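Local coordinates for DyP2 (Amycolatopsis sp. ATCC 39116, PDB 4G2C), which is a haem-containing dye-decolourising peroxidase from a lignin-reactive bacterium, which probably uses hydrogen peroxide to oxidise dyes and other aromatic substrates, at residues P151-T154 and E155-G158; Q278-R281 and L282-A286. All blocks are in the same frame, centred on the assembly; numbering follows the deposited sequence.

Interaction 1 of 2, residues P151-T154 and E155-G158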
loop_
_atom_site.group_PDB
_atom_site.type_symbol
_atom_site.label_atom_id
_atom_site.label_comp_id
_atom_site.label_asym_id
_atom_site.label_seq_id
_atom_site.Cartn_x
_atom_site.Cartn_y
_atom_site.Cartn_z
ATOM N N PRO A 151 5.501 14.170 10.668
ATOM C CA PRO A 151 5.383 15.588 10.995
ATOM C C PRO A 151 4.189 15.805 11.929
ATOM O O PRO A 151 3.193 15.077 11.825
ATOM C CB PRO A 151 5.143 16.250 9.631
ATOM C CG PRO A 151 5.042 15.102 8.618
ATOM C CD PRO A 151 5.677 13.921 9.231
ATOM N N ALA A 152 4.300 16.775 12.832
ATOM C CA ALA A 152 3.188 17.151 13.707
ATOM C C ALA A 152 1.936 17.447 12.894
ATOM O O ALA A 152 2.015 17.866 11.742
ATOM C CB ALA A 152 3.554 18.358 14.557
ATOM N N VAL A 153 0.784 17.226 13.509
ATOM C CA VAL A 153 -0.496 17.417 12.842
ATOM C C VAL A 153 -0.657 18.838 12.312
ATOM O O VAL A 153 -1.326 19.037 11.301
ATOM C CB VAL A 153 -1.678 17.032 13.772
ATOM C CG1 VAL A 153 -3.015 17.429 13.152
ATOM C CG2 VAL A 153 -1.633 15.528 14.088
ATOM N N THR A 154 -0.037 19.817 12.983
ATOM C CA THR A 154 -0.137 21.218 12.556
ATOM C C THR A 154 0.534 21.465 11.211
ATOM O O THR A 154 0.287 22.496 10.572
ATOM C CB THR A 154 0.446 22.234 13.587
ATOM O OG1 THR A 154 1.833 21.971 13.821
ATOM C CG2 THR A 154 -0.339 22.204 14.916
ATOM N N GLU A 155 1.373 20.522 10.781
ATOM C CA GLU A 155 2.038 20.628 9.487
ATOM C C GLU A 155 1.287 19.868 8.387
ATOM O O GLU A 155 1.656 19.934 7.212
ATOM C CB GLU A 155 3.491 20.148 9.585
ATOM C CG GLU A 155 4.312 20.842 10.675
ATOM C CD GLU A 155 4.399 22.361 10.484
ATOM O OE1 GLU A 155 4.515 22.813 9.317
ATOM O OE2 GLU A 155 4.349 23.100 11.501
ATOM N N TRP A 156 0.239 19.147 8.765
ATOM C CA TRP A 156 -0.572 18.414 7.791
ATOM C C TRP A 156 -1.428 19.368 6.969
ATOM O O TRP A 156 -1.709 20.476 7.400
ATOM C CB TRP A 156 -1.509 17.435 8.498
ATOM C CG TRP A 156 -0.846 16.279 9.178
ATOM C CD1 TRP A 156 0.490 16.072 9.342
ATOM C CD2 TRP A 156 -1.503 15.161 9.783
ATOM N NE1 TRP A 156 0.708 14.894 10.017
ATOM C CE2 TRP A 156 -0.499 14.317 10.306
ATOM C CE3 TRP A 156 -2.845 14.797 9.948
ATOM C CZ2 TRP A 156 -0.794 13.121 10.962
ATOM C CZ3 TRP A 156 -3.140 13.614 10.618
ATOM C CH2 TRP A 156 -2.119 12.791 11.111
ATOM N N GLU A 157 -1.860 18.936 5.788
ATOM C CA GLU A 157 -2.840 19.719 5.037
ATOM C C GLU A 157 -4.128 19.884 5.851
ATOM O O GLU A 157 -4.469 19.042 6.695
ATOM C CB GLU A 157 -3.106 19.113 3.649
ATOM C CG GLU A 157 -1.851 19.067 2.756
ATOM C CD GLU A 157 -2.086 18.490 1.361
ATOM O OE1 GLU A 157 -3.185 17.969 1.088
ATOM O OE2 GLU A 157 -1.156 18.567 0.528
ATOM N N GLY A 158 -4.831 20.984 5.592
ATOM C CA GLY A 158 -5.964 21.404 6.397
ATOM C C GLY A 158 -7.025 20.351 6.648
ATOM O O GLY A 158 -7.435 20.148 7.791
#
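A short 3-10 turn, within the loop that leads from helix 145-148 to strand 166-172, folds Val153 against the indole of Trp156. Two i to i+3 backbone hydrogen bonds build the turn. Glu155 N donates to Ala152 O (2.9 Å), and Trp156 N donates to Val153 O (3.0 Å). The turn brings Val153 CA over one face of the indole, 3.8 Å from the centroid of the five-membered ring and 4° off its normal, a CH-pi contact. The Val153 methyls reach the six-membered ring, with CG2 4.0 Å from Trp156 CZ2. Trp156 CG lies anti to its own carbonyl carbon (chi1 -68°), which turns the ring back over the preceding residues. Trp156 NE1 then makes a weak hydrogen bond to Pro151 O (3.1 Å, 134° at the hydrogen). A leucine in place of Trp156 would probably leave Pro151 O without this donor and open a gap beside Val153. Glu155 CB packs on Pro151 CB at 4.2 Å. Val153 and Trp156 both touch Val145 of helix 145-148, while Pro151 and Trp156 rest on Met476 of strand 474-484. The Glu157 backbone is hydrogen-bonded to Lys477 of that strand.

Interaction 2 of 2, residues Q278-R281 and L282-A286. With HEM (protoporphyrin IX containing Fe), chain C.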
loop_
_atom_site.group_PDB
_atom_site.type_symbol
_atom_site.label_atom_id
_atom_site.label_comp_id
_atom_site.label_asym_id
_atom_site.label_seq_id
_atom_site.Cartn_x
_atom_site.Cartn_y
_atom_site.Cartn_z
ATOM N N GLN A 278 5.723 13.278 -2.997
ATOM C CA GLN A 278 6.998 12.871 -3.574
ATOM C C GLN A 278 7.727 14.031 -4.275
ATOM O O GLN A 278 7.268 14.530 -5.300
ATOM C CB GLN A 278 6.756 11.762 -4.596
ATOM C CG GLN A 278 6.176 10.471 -4.014
ATOM C CD GLN A 278 6.067 9.381 -5.070
ATOM O OE1 GLN A 278 4.998 9.158 -5.647
ATOM N NE2 GLN A 278 7.173 8.708 -5.334
ATOM N N ASN A 279 8.859 14.457 -3.724
ATOM C CA ASN A 279 9.721 15.401 -4.410
ATOM C C ASN A 279 10.618 14.621 -5.376
ATOM O O ASN A 279 11.746 14.243 -5.036
ATOM C CB ASN A 279 10.556 16.192 -3.398
ATOM C CG ASN A 279 11.387 17.297 -4.048
ATOM O OD1 ASN A 279 11.759 17.216 -5.216
ATOM N ND2 ASN A 279 11.673 18.335 -3.284
ATOM N N VAL A 280 10.091 14.358 -6.567
ATOM C CA VAL A 280 10.791 13.590 -7.580
ATOM C C VAL A 280 12.126 14.231 -7.911
ATOM O O VAL A 280 13.149 13.546 -8.028
ATOM C CB VAL A 280 9.964 13.489 -8.849
ATOM C CG1 VAL A 280 10.709 12.662 -9.907
ATOM C CG2 VAL A 280 8.616 12.889 -8.528
ATOM N N ARG A 281 12.114 15.555 -8.033
ATOM C CA ARG A 281 13.331 16.302 -8.317
ATOM C C ARG A 281 14.471 15.915 -7.376
ATOM O O ARG A 281 15.578 15.586 -7.811
ATOM C CB ARG A 281 13.068 17.812 -8.246
ATOM C CG ARG A 281 14.334 18.676 -8.378
ATOM C CD ARG A 281 14.059 20.021 -9.081
ATOM N NE ARG A 281 13.396 21.023 -8.238
ATOM C CZ ARG A 281 12.352 21.770 -8.616
ATOM N NH1 ARG A 281 11.814 21.627 -9.832
ATOM N NH2 ARG A 281 11.833 22.660 -7.771
ATOM N N LEU A 282 14.200 15.965 -6.080
ATOM C CA LEU A 282 15.251 15.764 -5.101
ATOM C C LEU A 282 15.691 14.298 -5.097
ATOM O O LEU A 282 16.873 13.977 -4.878
ATOM C CB LEU A 282 14.741 16.177 -3.729
ATOM C CG LEU A 282 15.618 15.995 -2.503
ATOM C CD1 LEU A 282 16.893 16.795 -2.605
ATOM C CD2 LEU A 282 14.811 16.425 -1.289
ATOM N N PHE A 283 14.732 13.410 -5.343
ATOM C CA PHE A 283 15.026 11.978 -5.369
ATOM C C PHE A 283 15.952 11.641 -6.533
ATOM O O PHE A 283 16.862 10.827 -6.388
ATOM C CB PHE A 283 13.734 11.127 -5.415
ATOM C CG PHE A 283 13.966 9.667 -5.159
ATOM C CD1 PHE A 283 14.035 9.179 -3.862
ATOM C CD2 PHE A 283 14.158 8.784 -6.214
ATOM C CE1 PHE A 283 14.274 7.835 -3.622
ATOM C CE2 PHE A 283 14.390 7.446 -5.981
ATOM C CZ PHE A 283 14.447 6.971 -4.684
ATOM N N LYS A 284 15.719 12.274 -7.682
ATOM C CA LYS A 284 16.576 12.072 -8.849
ATOM C C LYS A 284 17.950 12.715 -8.671
ATOM O O LYS A 284 18.933 12.233 -9.222
ATOM C CB LYS A 284 15.920 12.590 -10.127
ATOM C CG LYS A 284 14.740 11.782 -10.571
ATOM C CD LYS A 284 15.068 10.288 -10.625
ATOM C CE LYS A 284 13.868 9.497 -11.129
ATOM N NZ LYS A 284 14.048 8.029 -11.031
ATOM N N GLU A 285 18.017 13.798 -7.908
ATOM C CA GLU A 285 19.291 14.427 -7.631
ATOM C C GLU A 285 20.039 13.474 -6.730
ATOM O O GLU A 285 21.249 13.252 -6.878
ATOM C CB GLU A 285 19.107 15.781 -6.928
ATOM C CG GLU A 285 18.601 16.896 -7.829
ATOM C CD GLU A 285 18.408 18.212 -7.083
ATOM O OE1 GLU A 285 17.993 18.182 -5.902
ATOM O OE2 GLU A 285 18.684 19.279 -7.671
ATOM N N ALA A 286 19.305 12.909 -5.785
ATOM C CA ALA A 286 19.886 11.950 -4.866
ATOM C C ALA A 286 20.429 10.752 -5.619
ATOM O O ALA A 286 21.520 10.301 -5.310
ATOM C CB ALA A 286 18.880 11.523 -3.792
HETATM C CHA HEM C . 7.261 -2.151 -2.550
HETATM C CHB HEM C . 7.673 2.580 -3.584
HETATM C CHC HEM C . 5.469 3.745 0.585
HETATM C CHD HEM C . 5.781 -0.890 1.943
HETATM C C1A HEM C . 7.550 -0.977 -3.203
HETATM C C2A HEM C . 8.158 -0.876 -4.514
HETATM C C3A HEM C . 8.263 0.429 -4.794
HETATM C C4A HEM C . 7.729 1.193 -3.680
HETATM C CMA HEM C . 8.850 1.040 -6.077
HETATM C CAA HEM C . 8.585 -2.083 -5.397
HETATM C CBA HEM C . 7.376 -2.585 -6.191
HETATM C CGA HEM C . 6.548 -3.572 -5.401
HETATM O O1A HEM C . 7.085 -4.579 -4.904
HETATM O O2A HEM C . 5.325 -3.366 -5.257
HETATM C C1B HEM C . 7.127 3.333 -2.555
HETATM C C2B HEM C . 7.009 4.788 -2.475
HETATM C C3B HEM C . 6.394 5.090 -1.314
HETATM C C4B HEM C . 6.087 3.855 -0.634
HETATM C CMB HEM C . 7.533 5.783 -3.541
HETATM C CAB HEM C . 6.007 6.471 -0.742
HETATM C CBB HEM C . 5.895 7.538 -1.537
HETATM C C1C HEM C . 5.435 2.599 1.347
HETATM C C2C HEM C . 5.067 2.519 2.751
HETATM C C3C HEM C . 5.139 1.228 3.115
HETATM C C4C HEM C . 5.560 0.463 1.957
HETATM C CMC HEM C . 4.628 3.714 3.646
HETATM C CAC HEM C . 4.880 0.628 4.518
HETATM C CBC HEM C . 4.937 1.385 5.624
HETATM C C1D HEM C . 6.148 -1.655 0.857
HETATM C C2D HEM C . 6.137 -3.095 0.846
HETATM C C3D HEM C . 6.581 -3.464 -0.561
HETATM C C4D HEM C . 6.832 -2.237 -1.249
HETATM C CMD HEM C . 5.744 -4.031 2.001
HETATM C CAD HEM C . 6.779 -4.850 -1.141
HETATM C CBD HEM C . 8.084 -5.324 -0.535
HETATM C CGD HEM C . 8.209 -6.753 -0.984
HETATM O O1D HEM C . 7.272 -7.542 -0.694
HETATM O O2D HEM C . 9.221 -7.064 -1.668
HETATM N NA HEM C . 7.295 0.289 -2.731
HETATM N NB HEM C . 6.548 2.811 -1.413
HETATM N NC HEM C . 5.732 1.322 0.895
HETATM N ND HEM C . 6.561 -1.197 -0.389
HETATM FE FE HEM C . 6.724 0.880 -0.881
#
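Asn279 meets Leu282 and Phe283 where strand 267-278 gives way to helix 280-293, and the two segments form one unbroken run into its first turns. Phe283 N donates to Asn279 O (3.1 Å). Lys284 N donates to Val280 O at 2.9 Å. Glu285 N donates to Arg281 O at 3.0 Å. These are i to i+4 helical bonds.

Asn279 is the N-cap. Its CG stands anti to the backbone N (chi1 -175°), which carries OD1 forward to Leu282 N (2.9 Å). The N-H points well at OD1, with an angle of 156°, but the donor sits above the amide plane. Leu282 N also makes a weak bond to Asn279 O. The amide lies across Leu282 CB, which is 3.6 Å from Asn279 CG. Val280 and Lys284 run side by side, with Val280 CG1 4.2 Å from Lys284 CG. Lys284 NZ is hydrogen-bonded to Phe215 O and forms a salt bridge with Glu287, a manganese ligand. Glu285 CG lies 3.3 Å from Arg281 O.

Gln278 ends the strand facing the haem, with NE2 3.4 Å from the porphyrin methyl CMB and hydrogen-bonded to Glu213. The arrangement is that of an N-capped helix start, joining a haem-pocket strand to a helix that carries the manganese ligand Glu287.

Interaction 1 lies largely at the surface, while interaction 2 is partly buried. Their centres are about 22 Å apart and they do not touch. Both are local: interaction 1 is a 3-10 turn in a loop, interaction 2 the start of an alpha-helix. Both are tied to the same sheet. Residues 151-158 lean on strand 474-484, and residues 278-286 continue from strand 267-278, its antiparallel neighbour. A salt bridge from Glu157 to Lys275 ties interaction 1 to strand 267-278, the strand that runs into interaction 2. Their chemistry differs. Interaction 1 relies on an aromatic face, whereas interaction 2 relies on a polar side-chain cap. Interaction 2 also lies near bound groups: it contributes the haem-pocket residue Gln278, and Lys284 approaches the manganese ion.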